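Local coordinates for Ser-thr phosphatase MSPP (Mycobacterium smegmatis, PDB 2JFR), which probably removes phosphate groups from phosphoserine and phosphothreonine of proteins, as a metal-dependent phosphatase of the PPM (PP2C) family that binds manganese and magnesium, at residues A[130-135]-A[152-158]; A[38-42]-A[84-88]. One frame throughout, in Å; residues are numbered along the deposited sequence. Where two conformers were deposited one is given.

Contact 1 (A[130-135]-A[152-158]); sequences HSVAGE and QRHLLTR
In the conformer described, the guanidinium of Arg-158 lies flat over one face of the His-130 imidazole, their planes 13° apart and their centres separated by 3.6 Å. It is shifted toward the rim of the ring, where CZ of Arg-158 stands 3.3 Å from NE2 of His-130, while CD of the arginine rests over the same face as a CH-pi contact. Asp-169 takes a hydrogen bond from His-130 NE2 and a salt bridge from Arg-158 NH1, which probably limits rotation of both groups; His-130 ND1 is hydrogen-bonded to Gly-111 N. Beside the stack, Thr-157 OG1 donates to the anti lone pair of Glu-135 OE2 at 2.7 Å; the glutamate chain, bent at chi2 (-66°), brings its carboxylate back to the threonine. The backbones are tied by Thr-157 N to His-130 O (2.8 Å) and by Val-132 N to Leu-155 O (2.9 Å). A water joins Ser-131 OG to Arg-153 O, and the same hydroxyl accepts from Gly-134 N. This serine N-cap starts helix 132-138, and the single beta bridge between Ser-131 and Leu-156 fastens it to the loop of His-154, which binds manganese in another structure of this protein but no metal here, consistent with the rim of a PP2C metal site.

Contact 2 (A[38-42]-A[84-88]); sequences FGARG and EPTVS
Ser-88 OG accepts the backbone N-H of Arg-41, the N-cap residue of helix 42-59, at 2.9 Å in a nearly straight bond (165° at the hydrogen). With chi1 at -65°, OG stands beside its own backbone N and faces the type I turn from Gly-39 to Gly-42. In the conformers described, NH1 of Arg-41 forms a salt bridge with Glu-84 OE2 (2.8 Å), a pairing that is probably not permanent. The carboxylate lies at the edge of the guanidinium, the two planes turned 84° apart, and the oxygen is met from above the carboxylate plane. Next to the salt bridge, Arg-41 CD lies 3.4 Å from Glu-84 CD. Away from the ion pair, the Phe-38 ring runs alongside Val-87, CE1 to CG1 4.0 Å, with the carbonyl carbon of Ser-88 over one of its faces. A water accepts from Ala-40 N, donates to Val-87 O and bonds to Thr-86 OG1. Farther out, His-44 ND1 meets Arg-41 NE. The contact joins the loops next to antiparallel neighbours 31-38 and 89-96, with Phe-38 beside the metal ligands Asp-36 and Gly-37. A buried hydroxyl thus satisfies the Arg-41 amide, whereas the partly exposed ion pair is probably softened by solvent.

The two contacts, with centres about 18 Å apart, meet where Leu-156 CD1 of contact 1 packs on the Phe-38 ring of contact 2, CE2 at 3.9 Å. Beside this point lie the bound phosphate and metals. The nearest atoms of the Phe-38 side chain and the phosphate are about 3 Å apart, and those of the Leu-156 side chain about 6 Å from it. Arg-153, in the conformer described, comes within about 4 Å of a magnesium ion, nearest atoms again. Segment 38-42 directly follows the metal ligands Asp-36 and Gly-37, whereas 152-158 includes His-154, a manganese ligand in another structure of this enzyme, unliganded here, so contact 1, and contact 2 through Phe-38, approach the site from separate parts of the chain.

Contact 1 (A[130-135]-A[152-158])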
ATOM      1  N   HIS A 130      10.385   1.520  -3.288  1.00 14.27           N
ATOM      2  CA  HIS A 130      11.444   0.679  -3.823  1.00 14.51           C
ATOM      3  C   HIS A 130      11.269   0.612  -5.338  1.00 14.29           C
ATOM      4  O   HIS A 130      10.772  -0.339  -5.914  1.00 15.08           O
ATOM      5  CB  HIS A 130      11.379  -0.697  -3.193  1.00 15.11           C
ATOM      6  CG  HIS A 130      11.332  -0.675  -1.719  1.00 15.18           C
ATOM      7  ND1 HIS A 130      10.447  -1.425  -1.017  1.00 15.39           N
ATOM      8  CD2 HIS A 130      11.984   0.121  -0.852  1.00 17.13           C
ATOM      9  CE1 HIS A 130      10.586  -1.105   0.251  1.00 16.08           C
ATOM     10  NE2 HIS A 130      11.536  -0.195   0.408  1.00 17.10           N
ATOM     11  N   SER A 131      11.661   1.707  -5.950  1.00 15.49           N
ATOM     12  CA  SER A 131      11.627   1.878  -7.402  1.00 15.59           C
ATOM     13  C   SER A 131      12.848   2.677  -7.771  1.00 15.28           C
ATOM     14  O   SER A 131      13.468   3.302  -6.938  1.00 15.75           O
ATOM     15  CB  SER A 131      10.369   2.585  -7.859  1.00 16.88           C
ATOM     16  OG  SER A 131      10.379   3.923  -7.417  1.00 17.79           O
ATOM     17  N   VAL A 132      13.150   2.760  -9.066  1.00 16.13           N
ATOM     18  CA  VAL A 132      14.306   3.538  -9.459  1.00 16.13           C
ATOM     19  C   VAL A 132      14.177   4.976  -8.985  1.00 16.40           C
ATOM     20  O   VAL A 132      15.072   5.592  -8.432  1.00 18.07           O
ATOM     21  CB  VAL A 132      14.505   3.498 -10.985  1.00 17.97           C
ATOM     22  CG1 VAL A 132      15.629   4.443 -11.420  1.00 20.09           C
ATOM     23  CG2 VAL A 132      14.809   2.048 -11.394  1.00 19.41           C
ATOM     24  N   ALA A 133      12.986   5.572  -9.170  1.00 17.03           N
ATOM     25  CA  ALA A 133      12.712   6.923  -8.715  1.00 17.79           C
ATOM     26  C   ALA A 133      12.716   7.040  -7.224  1.00 17.25           C
ATOM     27  O   ALA A 133      13.268   7.977  -6.638  1.00 18.72           O
ATOM     28  CB  ALA A 133      11.369   7.376  -9.312  1.00 19.81           C
ATOM     29  N   GLY A 134      12.115   6.063  -6.554  1.00 17.00           N
ATOM     30  CA  GLY A 134      12.045   6.106  -5.119  1.00 17.17           C
ATOM     31  C   GLY A 134      13.393   5.992  -4.456  1.00 17.90           C
ATOM     32  O   GLY A 134      13.639   6.561  -3.394  1.00 19.71           O
ATOM     33  N   GLU A 135      14.318   5.242  -5.096  1.00 18.00           N
ATOM     34  CA  GLU A 135      15.669   5.081  -4.541  1.00 19.35           C
ATOM     35  C   GLU A 135      16.370   6.392  -4.656  1.00 20.63           C
ATOM     36  O   GLU A 135      17.195   6.747  -3.798  1.00 23.38           O
ATOM     37  CB  GLU A 135      16.424   3.990  -5.222  1.00 20.44           C
ATOM     38  CG  GLU A 135      15.910   2.560  -5.006  1.00 23.62           C
ATOM     39  CD  GLU A 135      15.918   1.840  -3.730  1.00 27.97           C
ATOM     40  OE1 GLU A 135      16.359   2.457  -2.767  1.00 33.43           O
ATOM     41  OE2 GLU A 135      15.437   0.645  -3.737  1.00 34.89           O
ATOM     42  N   GLN A 152      11.598   6.461 -14.941  1.00 20.64           N
ATOM     43  CA  GLN A 152      11.738   5.091 -14.521  0.65 22.12           C
ATOM     44  C   GLN A 152      11.047   4.838 -13.187  1.00 19.38           C
ATOM     45  O   GLN A 152      11.329   3.863 -12.503  1.00 20.29           O
ATOM     46  CB  GLN A 152      13.201   4.582 -14.419  0.65 26.88           C
ATOM     47  CG  GLN A 152      13.701   4.236 -15.853  0.65 29.82           C
ATOM     48  CD  GLN A 152      14.174   5.510 -16.528  0.65 30.92           C
ATOM     49  OE1 GLN A 152      14.896   6.354 -15.955  0.65 32.99           O
ATOM     50  NE2 GLN A 152      13.829   5.690 -17.789  0.65 33.14           N
ATOM     51  N   ARG A 153      10.053   5.646 -12.878  1.00 19.74           N
ATOM     52  CA  ARG A 153       9.161   5.477 -11.733  0.56 21.59           C
ATOM     53  C   ARG A 153       8.559   4.072 -11.675  1.00 19.60           C
ATOM     54  O   ARG A 153       8.225   3.543 -10.619  1.00 22.12           O
ATOM     55  CB  ARG A 153       8.119   6.607 -11.780  0.56 25.35           C
ATOM     56  CG  ARG A 153       6.698   6.215 -11.968  0.56 33.88           C
ATOM     57  CD  ARG A 153       5.686   7.055 -11.265  0.56 32.29           C
ATOM     58  NE  ARG A 153       5.572   7.109  -9.831  0.56 41.59           N
ATOM     59  CZ  ARG A 153       4.517   7.740  -9.314  0.56 42.26           C
ATOM     60  NH1 ARG A 153       4.431   7.794  -7.961  0.56 60.40           N
ATOM     61  NH2 ARG A 153       3.549   8.298 -10.054  0.56 34.92           N
ATOM     62  N   HIS A 154       8.293   3.537 -12.830  1.00 19.04           N
ATOM     63  CA  HIS A 154       7.546   2.301 -12.918  1.00 20.44           C
ATOM     64  C   HIS A 154       8.426   1.085 -12.672  1.00 20.74           C
ATOM     65  O   HIS A 154       7.847  -0.014 -12.631  1.00 29.17           O
ATOM     66  CB  HIS A 154       6.925   2.158 -14.313  1.00 23.56           C
ATOM     67  CG  HIS A 154       7.907   2.130 -15.455  1.00 22.99           C
ATOM     68  ND1 HIS A 154       8.698   3.257 -15.785  1.00 24.24           N
ATOM     69  CD2 HIS A 154       8.292   1.113 -16.316  1.00 25.51           C
ATOM     70  CE1 HIS A 154       9.474   2.922 -16.785  1.00 24.33           C
ATOM     71  NE2 HIS A 154       9.247   1.658 -17.134  1.00 25.61           N
ATOM     72  N   LEU A 155       9.709   1.201 -12.506  1.00 16.84           N
ATOM     73  CA  LEU A 155      10.556   0.026 -12.373  1.00 17.54           C
ATOM     74  C   LEU A 155      10.899  -0.203 -10.916  1.00 16.08           C
ATOM     75  O   LEU A 155      11.552   0.611 -10.253  1.00 17.17           O
ATOM     76  CB  LEU A 155      11.830   0.312 -13.169  1.00 18.66           C
ATOM     77  CG  LEU A 155      11.584   0.383 -14.681  1.00 20.64           C
ATOM     78  CD1 LEU A 155      12.898   0.818 -15.334  1.00 26.05           C
ATOM     79  CD2 LEU A 155      11.065  -0.935 -15.237  1.00 26.20           C
ATOM     80  N   LEU A 156      10.405  -1.329 -10.392  1.00 15.50           N
ATOM     81  CA  LEU A 156      10.583  -1.684  -9.005  1.00 14.74           C
ATOM     82  C   LEU A 156      11.976  -2.187  -8.724  1.00 14.60           C
ATOM     83  O   LEU A 156      12.578  -2.894  -9.531  1.00 15.83           O
ATOM     84  CB  LEU A 156       9.597  -2.762  -8.600  1.00 15.06           C
ATOM     85  CG  LEU A 156       8.107  -2.354  -8.648  1.00 15.84           C
ATOM     86  CD1 LEU A 156       7.251  -3.541  -8.388  1.00 18.80           C
ATOM     87  CD2 LEU A 156       7.815  -1.231  -7.652  1.00 19.53           C
ATOM     88  N   THR A 157      12.480  -1.921  -7.522  1.00 14.84           N
ATOM     89  CA  THR A 157      13.730  -2.464  -7.051  1.00 15.17           C
ATOM     90  C   THR A 157      13.543  -3.548  -6.010  1.00 15.19           C
ATOM     91  O   THR A 157      14.493  -4.280  -5.718  1.00 17.57           O
ATOM     92  CB  THR A 157      14.643  -1.372  -6.497  1.00 15.43           C
ATOM     93  OG1 THR A 157      13.923  -0.715  -5.453  1.00 16.41           O
ATOM     94  CG2 THR A 157      15.073  -0.420  -7.584  1.00 17.17           C
ATOM     95  N   ARG A 158      12.329  -3.712  -5.455  1.00 14.83           N
ATOM     96  CA  ARG A 158      12.006  -4.778  -4.555  0.69 14.97           C
ATOM     97  C   ARG A 158      10.549  -5.151  -4.827  1.00 14.85           C
ATOM     98  O   ARG A 158       9.743  -4.279  -5.114  1.00 15.73           O
ATOM     99  CB  ARG A 158      12.115  -4.475  -3.070  0.69 15.78           C
ATOM    100  CG  ARG A 158      13.415  -3.899  -2.590  0.69 17.03           C
ATOM    101  CD  ARG A 158      13.455  -3.755  -1.077  0.69 20.16           C
ATOM    102  NE  ARG A 158      14.180  -2.663  -0.565  0.69 22.64           N
ATOM    103  CZ  ARG A 158      14.157  -2.145   0.652  0.69 22.83           C
ATOM    104  NH1 ARG A 158      13.429  -2.778   1.580  0.69 24.87           N
ATOM    105  NH2 ARG A 158      14.875  -1.069   0.936  0.69 28.99           N
TER
HETATM  106  O   HOH W   1       7.908   4.529  -7.844  0.77 39.98           O

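Contact 2 (A[38-42]-A[84-88])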
ATOM      1  N   PHE A  38       1.826  -6.962 -10.614  1.00 14.20           N
ATOM      2  CA  PHE A  38       2.349  -6.666 -11.915  1.00 14.60           C
ATOM      3  C   PHE A  38       2.600  -7.955 -12.679  1.00 14.79           C
ATOM      4  O   PHE A  38       2.823  -9.005 -12.064  1.00 15.34           O
ATOM      5  CB  PHE A  38       3.627  -5.820 -11.881  1.00 15.06           C
ATOM      6  CG  PHE A  38       4.843  -6.507 -11.347  1.00 15.99           C
ATOM      7  CD1 PHE A  38       5.672  -7.255 -12.194  1.00 17.91           C
ATOM      8  CD2 PHE A  38       5.134  -6.424  -9.975  1.00 18.06           C
ATOM      9  CE1 PHE A  38       6.780  -7.906 -11.750  1.00 20.84           C
ATOM     10  CE2 PHE A  38       6.320  -7.112  -9.547  1.00 20.58           C
ATOM     11  CZ  PHE A  38       7.092  -7.844 -10.468  1.00 22.22           C
ATOM     12  N   GLY A  39       2.680  -7.836 -13.978  1.00 15.51           N
ATOM     13  CA  GLY A  39       2.964  -8.929 -14.863  1.00 16.41           C
ATOM     14  C   GLY A  39       1.681  -9.629 -15.303  1.00 16.59           C
ATOM     15  O   GLY A  39       0.575  -9.306 -14.914  1.00 16.97           O
ATOM     16  N   ALA A  40       1.906 -10.653 -16.152  1.00 17.53           N
ATOM     17  CA  ALA A  40       0.767 -11.383 -16.717  1.00 19.26           C
ATOM     18  C   ALA A  40      -0.107 -12.003 -15.664  1.00 18.21           C
ATOM     19  O   ALA A  40      -1.301 -12.182 -15.897  1.00 21.29           O
ATOM     20  CB  ALA A  40       1.262 -12.471 -17.661  1.00 25.17           C
ATOM     21  N   ARG A  41       0.462 -12.355 -14.514  1.00 17.29           N
ATOM     22  CA  ARG A  41      -0.299 -12.953 -13.445  0.56 17.20           C
ATOM     23  C   ARG A  41      -0.225 -12.051 -12.186  1.00 15.93           C
ATOM     24  O   ARG A  41      -0.321 -12.536 -11.062  1.00 16.88           O
ATOM     25  CB  ARG A  41       0.161 -14.369 -13.162  0.56 16.71           C
ATOM     26  CG  ARG A  41      -0.123 -15.372 -14.243  0.56 18.46           C
ATOM     27  CD  ARG A  41       0.392 -16.782 -14.066  0.56 19.58           C
ATOM     28  NE  ARG A  41      -0.294 -17.454 -12.984  0.56 19.19           N
ATOM     29  CZ  ARG A  41      -0.081 -18.633 -12.470  0.56 19.00           C
ATOM     30  NH1 ARG A  41       0.876 -19.391 -12.970  0.56 21.27           N
ATOM     31  NH2 ARG A  41      -0.786 -19.121 -11.465  0.56 19.97           N
ATOM     32  N   GLY A  42      -0.166 -10.750 -12.421  1.00 15.78           N
ATOM     33  CA  GLY A  42      -0.120  -9.849 -11.270  1.00 15.44           C
ATOM     34  C   GLY A  42      -1.349  -9.917 -10.378  1.00 15.12           C
ATOM     35  O   GLY A  42      -1.233  -9.711  -9.160  1.00 15.61           O
ATOM     36  N   GLU A  84       6.905 -19.241 -14.323  1.00 28.07           N
ATOM     37  CA  GLU A  84       6.330 -18.618 -15.514  0.80 26.88           C
ATOM     38  C   GLU A  84       7.406 -18.078 -16.402  1.00 25.34           C
ATOM     39  O   GLU A  84       8.510 -17.770 -15.913  1.00 26.10           O
ATOM     40  CB  GLU A  84       5.404 -17.485 -15.079  0.80 23.52           C
ATOM     41  CG  GLU A  84       4.113 -17.954 -14.539  0.80 25.85           C
ATOM     42  CD  GLU A  84       3.040 -18.276 -15.584  0.80 29.98           C
ATOM     43  OE1 GLU A  84       2.791 -17.580 -16.633  0.80 40.23           O
ATOM     44  OE2 GLU A  84       2.471 -19.285 -15.288  0.80 32.09           O
ATOM     45  N   PRO A  85       7.112 -17.906 -17.699  1.00 27.60           N
ATOM     46  CA  PRO A  85       8.120 -17.443 -18.635  1.00 27.95           C
ATOM     47  C   PRO A  85       8.449 -16.024 -18.551  1.00 24.34           C
ATOM     48  O   PRO A  85       9.447 -15.578 -19.143  1.00 29.23           O
ATOM     49  CB  PRO A  85       7.438 -17.755 -19.996  1.00 32.01           C
ATOM     50  CG  PRO A  85       5.965 -17.776 -19.783  1.00 36.47           C
ATOM     51  CD  PRO A  85       5.860 -18.287 -18.378  1.00 32.88           C
ATOM     52  N   THR A  86       7.625 -15.232 -17.840  1.00 23.58           N
ATOM     53  CA  THR A  86       7.935 -13.837 -17.547  1.00 21.63           C
ATOM     54  C   THR A  86       7.622 -13.647 -16.050  1.00 19.92           C
ATOM     55  O   THR A  86       6.938 -14.472 -15.477  1.00 21.82           O
ATOM     56  CB  THR A  86       7.208 -12.782 -18.396  1.00 22.31           C
ATOM     57  OG1 THR A  86       5.828 -12.929 -18.203  1.00 27.34           O
ATOM     58  CG2 THR A  86       7.507 -12.988 -19.862  1.00 27.33           C
ATOM     59  N   VAL A  87       8.159 -12.590 -15.521  1.00 19.31           N
ATOM     60  CA  VAL A  87       8.069 -12.332 -14.125  1.00 17.27           C
ATOM     61  C   VAL A  87       6.731 -11.618 -13.785  1.00 16.59           C
ATOM     62  O   VAL A  87       6.402 -10.593 -14.383  1.00 18.25           O
ATOM     63  CB  VAL A  87       9.256 -11.478 -13.637  1.00 18.78           C
ATOM     64  CG1 VAL A  87       9.139 -11.124 -12.169  1.00 20.28           C
ATOM     65  CG2 VAL A  87      10.578 -12.255 -13.908  1.00 21.42           C
ATOM     66  N   SER A  88       6.008 -12.171 -12.823  1.00 16.34           N
ATOM     67  CA  SER A  88       4.885 -11.526 -12.151  1.00 16.16           C
ATOM     68  C   SER A  88       5.204 -11.479 -10.655  1.00 15.85           C
ATOM     69  O   SER A  88       5.900 -12.313 -10.103  1.00 17.84           O
ATOM     70  CB  SER A  88       3.586 -12.254 -12.375  1.00 17.15           C
ATOM     71  OG  SER A  88       3.221 -12.207 -13.763  1.00 17.96           O
TER
HETATM   72  O   HOH W   2       4.746 -10.952 -16.695  1.00 21.22           O